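Local structure of DUF3863 domain-containing protein (Parabacteroides distasonis, 3LM3) at residues Ala64-Asn69 and Trp306-Lys311; Arg21-Cys26 and Pro315-Val320. The protein is of unknown function but is probably a carbohydrate-active enzyme, a putative glycoside hydrolase or deacetylase. All blocks are in the same frame, centred on the assembly; numbering follows the deposited sequence. Where two conformers were deposited one is given.

Contact 1: residues Ala64-Asn69 and Trp306-Lys311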
loop_
_atom_site.group_PDB
_atom_site.type_symbol
_atom_site.label_atom_id
_atom_site.label_comp_id
_atom_site.label_asym_id
_atom_site.label_seq_id
_atom_site.Cartn_x
_atom_site.Cartn_y
_atom_site.Cartn_z
ATOM N N ALA A 64 -17.058 -4.404 -11.062
ATOM C CA ALA A 64 -17.147 -5.343 -12.154
ATOM C C ALA A 64 -17.418 -4.691 -13.502
ATOM O O ALA A 64 -17.315 -5.374 -14.534
ATOM C CB ALA A 64 -18.238 -6.360 -11.848
ATOM N N THR A 65 -17.774 -3.401 -13.523
ATOM C CA THR A 65 -18.074 -2.720 -14.803
ATOM C C THR A 65 -16.884 -2.776 -15.745
ATOM O O THR A 65 -15.805 -2.343 -15.410
ATOM C CB THR A 65 -18.388 -1.217 -14.549
ATOM O OG1 THR A 65 -19.386 -1.118 -13.542
ATOM C CG2 THR A 65 -18.880 -0.516 -15.826
ATOM N N ASN A 66 -17.095 -3.318 -16.958
ATOM C CA ASN A 66 -16.029 -3.469 -17.936
ATOM C C ASN A 66 -14.870 -4.301 -17.394
ATOM O O ASN A 66 -13.728 -4.199 -17.866
ATOM C CB ASN A 66 -15.537 -2.088 -18.405
ATOM C CG ASN A 66 -16.618 -1.309 -19.114
ATOM O OD1 ASN A 66 -17.036 -0.225 -18.668
ATOM N ND2 ASN A 66 -17.083 -1.855 -20.235
ATOM N N ASN A 67 -15.173 -5.158 -16.421
ATOM C CA ASN A 67 -14.137 -5.852 -15.649
ATOM C C ASN A 67 -14.635 -7.226 -15.196
ATOM O O ASN A 67 -14.569 -7.572 -14.021
ATOM C CB ASN A 67 -13.741 -4.947 -14.466
ATOM C CG ASN A 67 -12.560 -5.453 -13.654
ATOM O OD1 ASN A 67 -11.663 -6.125 -14.154
ATOM N ND2 ASN A 67 -12.541 -5.057 -12.377
ATOM N N PRO A 68 -15.122 -8.035 -16.152
ATOM C CA PRO A 68 -15.698 -9.318 -15.726
ATOM C C PRO A 68 -14.741 -10.328 -15.144
ATOM O O PRO A 68 -15.176 -11.167 -14.339
ATOM C CB PRO A 68 -16.333 -9.860 -17.020
ATOM C CG PRO A 68 -15.497 -9.226 -18.119
ATOM C CD PRO A 68 -15.236 -7.823 -17.605
ATOM N N ASN A 69 -13.465 -10.243 -15.504
ATOM C CA ASN A 69 -12.464 -11.119 -14.914
ATOM C C ASN A 69 -11.869 -10.539 -13.642
ATOM O O ASN A 69 -10.967 -11.139 -13.049
ATOM C CB ASN A 69 -11.342 -11.435 -15.929
ATOM C CG ASN A 69 -11.822 -12.321 -17.064
ATOM O OD1 ASN A 69 -11.631 -12.015 -18.243
ATOM N ND2 ASN A 69 -12.460 -13.411 -16.710
ATOM N N TRP A 306 -12.929 4.786 -12.316
ATOM C CA TRP A 306 -11.599 4.305 -12.086
ATOM C C TRP A 306 -11.329 3.032 -12.887
ATOM O O TRP A 306 -10.342 2.938 -13.642
ATOM C CB TRP A 306 -11.389 4.059 -10.583
ATOM C CG TRP A 306 -10.045 3.405 -10.275
ATOM C CD1 TRP A 306 -8.808 3.687 -10.833
ATOM C CD2 TRP A 306 -9.824 2.370 -9.321
ATOM N NE1 TRP A 306 -7.857 2.884 -10.282
ATOM C CE2 TRP A 306 -8.447 2.045 -9.360
ATOM C CE3 TRP A 306 -10.670 1.657 -8.461
ATOM C CZ2 TRP A 306 -7.890 1.064 -8.543
ATOM C CZ3 TRP A 306 -10.108 0.679 -7.660
ATOM C CH2 TRP A 306 -8.744 0.372 -7.727
ATOM N N VAL A 307 -12.188 2.032 -12.731
ATOM C CA VAL A 307 -11.974 0.748 -13.413
ATOM C C VAL A 307 -12.099 0.911 -14.914
ATOM O O VAL A 307 -11.230 0.459 -15.662
ATOM C CB VAL A 307 -12.961 -0.290 -12.869
ATOM C CG1 VAL A 307 -12.939 -1.600 -13.710
ATOM C CG2 VAL A 307 -12.665 -0.577 -11.378
ATOM N N THR A 308 -13.157 1.566 -15.370
ATOM C CA THR A 308 -13.376 1.743 -16.796
ATOM C C THR A 308 -12.253 2.538 -17.449
ATOM O O THR A 308 -11.798 2.204 -18.536
ATOM C CB THR A 308 -14.697 2.468 -17.065
ATOM O OG1 THR A 308 -15.790 1.634 -16.643
ATOM C CG2 THR A 308 -14.836 2.786 -18.553
ATOM N N GLY A 309 -11.786 3.585 -16.776
ATOM C CA GLY A 309 -10.737 4.413 -17.325
ATOM C C GLY A 309 -9.399 3.683 -17.425
ATOM O O GLY A 309 -8.636 3.831 -18.373
ATOM N N THR A 310 -9.125 2.858 -16.410
ATOM C CA THR A 310 -7.940 2.014 -16.416
ATOM C C THR A 310 -7.994 1.022 -17.571
ATOM O O THR A 310 -7.025 0.873 -18.296
ATOM C CB THR A 310 -7.805 1.291 -15.064
ATOM O OG1 THR A 310 -7.750 2.251 -13.995
ATOM C CG2 THR A 310 -6.539 0.447 -15.015
ATOM N N LYS A 311 -9.117 0.332 -17.729
ATOM C CA LYS A 311 -9.254 -0.666 -18.805
ATOM C C LYS A 311 -9.250 -0.023 -20.193
ATOM O O LYS A 311 -8.796 -0.628 -21.166
ATOM C CB LYS A 311 -10.507 -1.519 -18.602
ATOM C CG LYS A 311 -10.505 -2.412 -17.385
ATOM C CD LYS A 311 -9.482 -3.538 -17.393
ATOM C CE LYS A 311 -9.843 -4.667 -18.289
ATOM N NZ LYS A 311 -8.921 -5.820 -18.019
HETATM O O HOH W 1 -10.231 -7.398 -15.907
#

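Contact 2: residues Arg21-Cys26 and Pro315-Val320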
loop_
_atom_site.group_PDB
_atom_site.type_symbol
_atom_site.label_atom_id
_atom_site.label_comp_id
_atom_site.label_asym_id
_atom_site.label_seq_id
_atom_site.Cartn_x
_atom_site.Cartn_y
_atom_site.Cartn_z
ATOM N N ARG A 21 0.416 -5.753 -16.322
ATOM C CA ARG A 21 -0.063 -4.642 -15.493
ATOM C C ARG A 21 -1.133 -5.185 -14.554
ATOM O O ARG A 21 -2.002 -5.942 -14.994
ATOM C CB ARG A 21 -0.646 -3.548 -16.391
ATOM C CG ARG A 21 0.344 -2.909 -17.315
ATOM C CD ARG A 21 -0.338 -1.966 -18.285
ATOM N NE ARG A 21 0.619 -1.251 -19.111
ATOM C CZ ARG A 21 1.171 -1.715 -20.215
ATOM N NH1 ARG A 21 0.875 -2.916 -20.674
ATOM N NH2 ARG A 21 2.042 -0.948 -20.872
ATOM N N PHE A 22 -1.035 -4.840 -13.272
ATOM C CA PHE A 22 -1.911 -5.358 -12.246
ATOM C C PHE A 22 -2.469 -4.240 -11.388
ATOM O O PHE A 22 -1.746 -3.316 -11.032
ATOM C CB PHE A 22 -1.150 -6.271 -11.312
ATOM C CG PHE A 22 -0.578 -7.477 -12.000
ATOM C CD1 PHE A 22 -1.338 -8.615 -12.137
ATOM C CD2 PHE A 22 0.691 -7.459 -12.544
ATOM C CE1 PHE A 22 -0.822 -9.721 -12.800
ATOM C CE2 PHE A 22 1.199 -8.555 -13.253
ATOM C CZ PHE A 22 0.432 -9.702 -13.341
ATOM N N VAL A 23 -3.757 -4.375 -11.047
ATOM C CA VAL A 23 -4.383 -3.567 -9.997
ATOM C C VAL A 23 -4.877 -4.525 -8.924
ATOM O O VAL A 23 -5.633 -5.460 -9.231
ATOM C CB VAL A 23 -5.566 -2.723 -10.496
ATOM C CG1 VAL A 23 -6.319 -2.063 -9.319
ATOM C CG2 VAL A 23 -5.114 -1.676 -11.514
ATOM N N THR A 24 -4.476 -4.280 -7.685
ATOM C CA THR A 24 -4.981 -5.028 -6.546
ATOM C C THR A 24 -5.813 -4.094 -5.685
ATOM O O THR A 24 -5.272 -3.159 -5.080
ATOM C CB THR A 24 -3.865 -5.662 -5.728
ATOM O OG1 THR A 24 -2.945 -4.668 -5.254
ATOM C CG2 THR A 24 -3.080 -6.701 -6.536
ATOM N N LEU A 25 -7.119 -4.335 -5.618
ATOM C CA LEU A 25 -8.039 -3.592 -4.780
ATOM C C LEU A 25 -8.444 -4.416 -3.579
ATOM O O LEU A 25 -8.684 -5.624 -3.681
ATOM C CB LEU A 25 -9.323 -3.266 -5.547
ATOM C CG LEU A 25 -10.484 -2.670 -4.745
ATOM C CD1 LEU A 25 -10.130 -1.293 -4.193
ATOM C CD2 LEU A 25 -11.766 -2.600 -5.615
ATOM N N CYS A 26 -8.525 -3.761 -2.443
ATOM C CA CYS A 26 -9.169 -4.298 -1.249
ATOM C C CYS A 26 -10.326 -3.392 -0.838
ATOM O O CYS A 26 -10.197 -2.157 -0.856
ATOM C CB CYS A 26 -8.186 -4.394 -0.101
ATOM S SG CYS A 26 -8.924 -4.724 1.533
ATOM N N PRO A 315 -5.798 -1.901 -21.701
ATOM C CA PRO A 315 -6.846 -2.923 -21.777
ATOM C C PRO A 315 -6.498 -4.291 -21.260
ATOM O O PRO A 315 -7.415 -5.038 -20.893
ATOM C CB PRO A 315 -7.204 -2.976 -23.270
ATOM C CG PRO A 315 -6.302 -2.089 -23.949
ATOM C CD PRO A 315 -5.557 -1.246 -22.995
ATOM N N ASP A 316 -5.206 -4.609 -21.162
ATOM C CA ASP A 316 -4.836 -5.931 -20.661
ATOM C C ASP A 316 -4.527 -5.933 -19.157
ATOM O O ASP A 316 -4.049 -6.941 -18.637
ATOM C CB ASP A 316 -3.684 -6.528 -21.479
ATOM C CG ASP A 316 -4.081 -6.831 -22.943
ATOM O OD1 ASP A 316 -5.268 -7.155 -23.218
ATOM O OD2 ASP A 316 -3.188 -6.767 -23.825
ATOM N N THR A 317 -4.795 -4.826 -18.471
ATOM C CA THR A 317 -4.600 -4.781 -17.021
ATOM C C THR A 317 -5.403 -5.863 -16.331
ATOM O O THR A 317 -6.583 -6.056 -16.622
ATOM C CB THR A 317 -5.031 -3.428 -16.437
ATOM O OG1 THR A 317 -4.303 -2.376 -17.094
ATOM C CG2 THR A 317 -4.804 -3.324 -14.923
ATOM N N HIS A 318 -4.769 -6.575 -15.399
ATOM C CA HIS A 318 -5.411 -7.614 -14.612
ATOM C C HIS A 318 -5.780 -7.062 -13.248
ATOM O O HIS A 318 -4.892 -6.588 -12.512
ATOM C CB HIS A 318 -4.463 -8.793 -14.428
ATOM C CG HIS A 318 -4.046 -9.415 -15.714
ATOM N ND1 HIS A 318 -4.873 -10.258 -16.418
ATOM C CD2 HIS A 318 -2.899 -9.317 -16.429
ATOM C CE1 HIS A 318 -4.242 -10.661 -17.513
ATOM N NE2 HIS A 318 -3.048 -10.104 -17.553
ATOM N N PHE A 319 -7.062 -7.121 -12.904
ATOM C CA PHE A 319 -7.560 -6.771 -11.594
ATOM C C PHE A 319 -7.619 -8.072 -10.793
ATOM O O PHE A 319 -8.468 -8.925 -11.036
ATOM C CB PHE A 319 -8.942 -6.107 -11.662
ATOM C CG PHE A 319 -8.898 -4.656 -12.137
ATOM C CD1 PHE A 319 -8.646 -4.315 -13.462
ATOM C CD2 PHE A 319 -9.052 -3.636 -11.226
ATOM C CE1 PHE A 319 -8.611 -2.950 -13.846
ATOM C CE2 PHE A 319 -9.021 -2.302 -11.614
ATOM C CZ PHE A 319 -8.780 -1.975 -12.923
ATOM N N VAL A 320 -6.675 -8.194 -9.862
ATOM C CA VAL A 320 -6.478 -9.439 -9.104
ATOM C C VAL A 320 -6.416 -9.143 -7.616
ATOM O O VAL A 320 -6.317 -7.992 -7.190
ATOM C CB VAL A 320 -5.202 -10.191 -9.574
ATOM C CG1 VAL A 320 -5.275 -10.451 -11.094
ATOM C CG2 VAL A 320 -3.944 -9.427 -9.236
HETATM O O HOH W 2 -1.288 -7.018 -18.334
#

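Contact 1: residues Ala64-Asn69 and Trp306-Lys311
N66, V307 and T308 have the most surface buried here, where the loop after helix 53-64 lies against one turn of helix 296-313. The type II turn from A64 to N67, closed by a hydrogen bond from N67 N to A64 O, carries N66 at its third position and brings it close to T308. T308 OG1 is hydrogen-bonded to K304 O, one helical turn back; its approach to N66 OD1, at 3.0 Å, is a doubtful second bond, because one proton has two acceptors and both residues were modelled in two conformers. T308 CG2 flanks the same amide oxygen. V307 projects its CG1, anti to the backbone N (chi1 171°), against the flank of the turn, where it sits 3.4 Å from T65 O and 3.5 Å from N67 CB. K311 passes the far end of the turn with CG 3.7 Å from N66 O; its chain bends twice and its NZ, hydrogen-bonded to T317 O, also donates to a water that in turn donates to N67 OD1. N67 ND2 is held by F63 O. The chemistry is thus a methyl packed on the turn with polar links around it, a join that relies on shape more than on any single strong bond.

Contact 2: residues Arg21-Cys26 and Pro315-Val320
Three backbone hydrogen bonds zip strand 21-26 to strand 318-320 in parallel register: H318 N to R21 O at 2.9 Å and almost straight (177°), V23 N to H318 O, and V320 N to V23 O at 3.0 Å. V23 and F319 point the same way from the sheet, side by side, and V23 CB lies over one face of the F319 ring, 3.9 Å from its centroid, while CG1 reaches CE2 at 3.6 Å. V23 CG2 extends the apolar patch to T317 CG2. Were F319 cut back to an alanine, V23 would probably lose the ring face it packs on. On the other face F22 CD1 meets H318 CB and, at 4.0 Å, V320 CG2; the F22 and H318 rings sit obliquely. At the strand's start, a water accepts from R21 N and donates to D316 O. Further out, F22 and T24 bond through their backbones to strand 280-287, T24 OG1 is hydrogen-bonded to W281 NE1, and R21 NE to F270 O of helix 255-277. Strand 21-26 is therefore an inner strand of a parallel sheet, its backbone polarity met by neighbours, with V23 and F319 forming an apolar patch on one face while the other mixes F22 and V320 with T24 and H318.

The two contacts lie 9 Å apart between centres, on the same side of the chain's centre. Strand 21-29 comes first, then the loop 64-69; more than 200 residues later helix 296-313 leads directly into strand 318-320, so the chain returns to its N-terminal part twice in succession. Contact 2 adds strand 318-320 to the parallel sheet beside strand 21-29, and contact 1 packs the loop after helix 53-64 on helix 296-313, which lies against that sheet. The F319 ring of contact 2 also touches N67 and K311 of contact 1, and W306 reaches V23 CG1 from the helix. Parallel strands backed by helices, within the one DUF3863 range, are consistent with the barrel-like folds of its glycoside hydrolase/deacetylase clan.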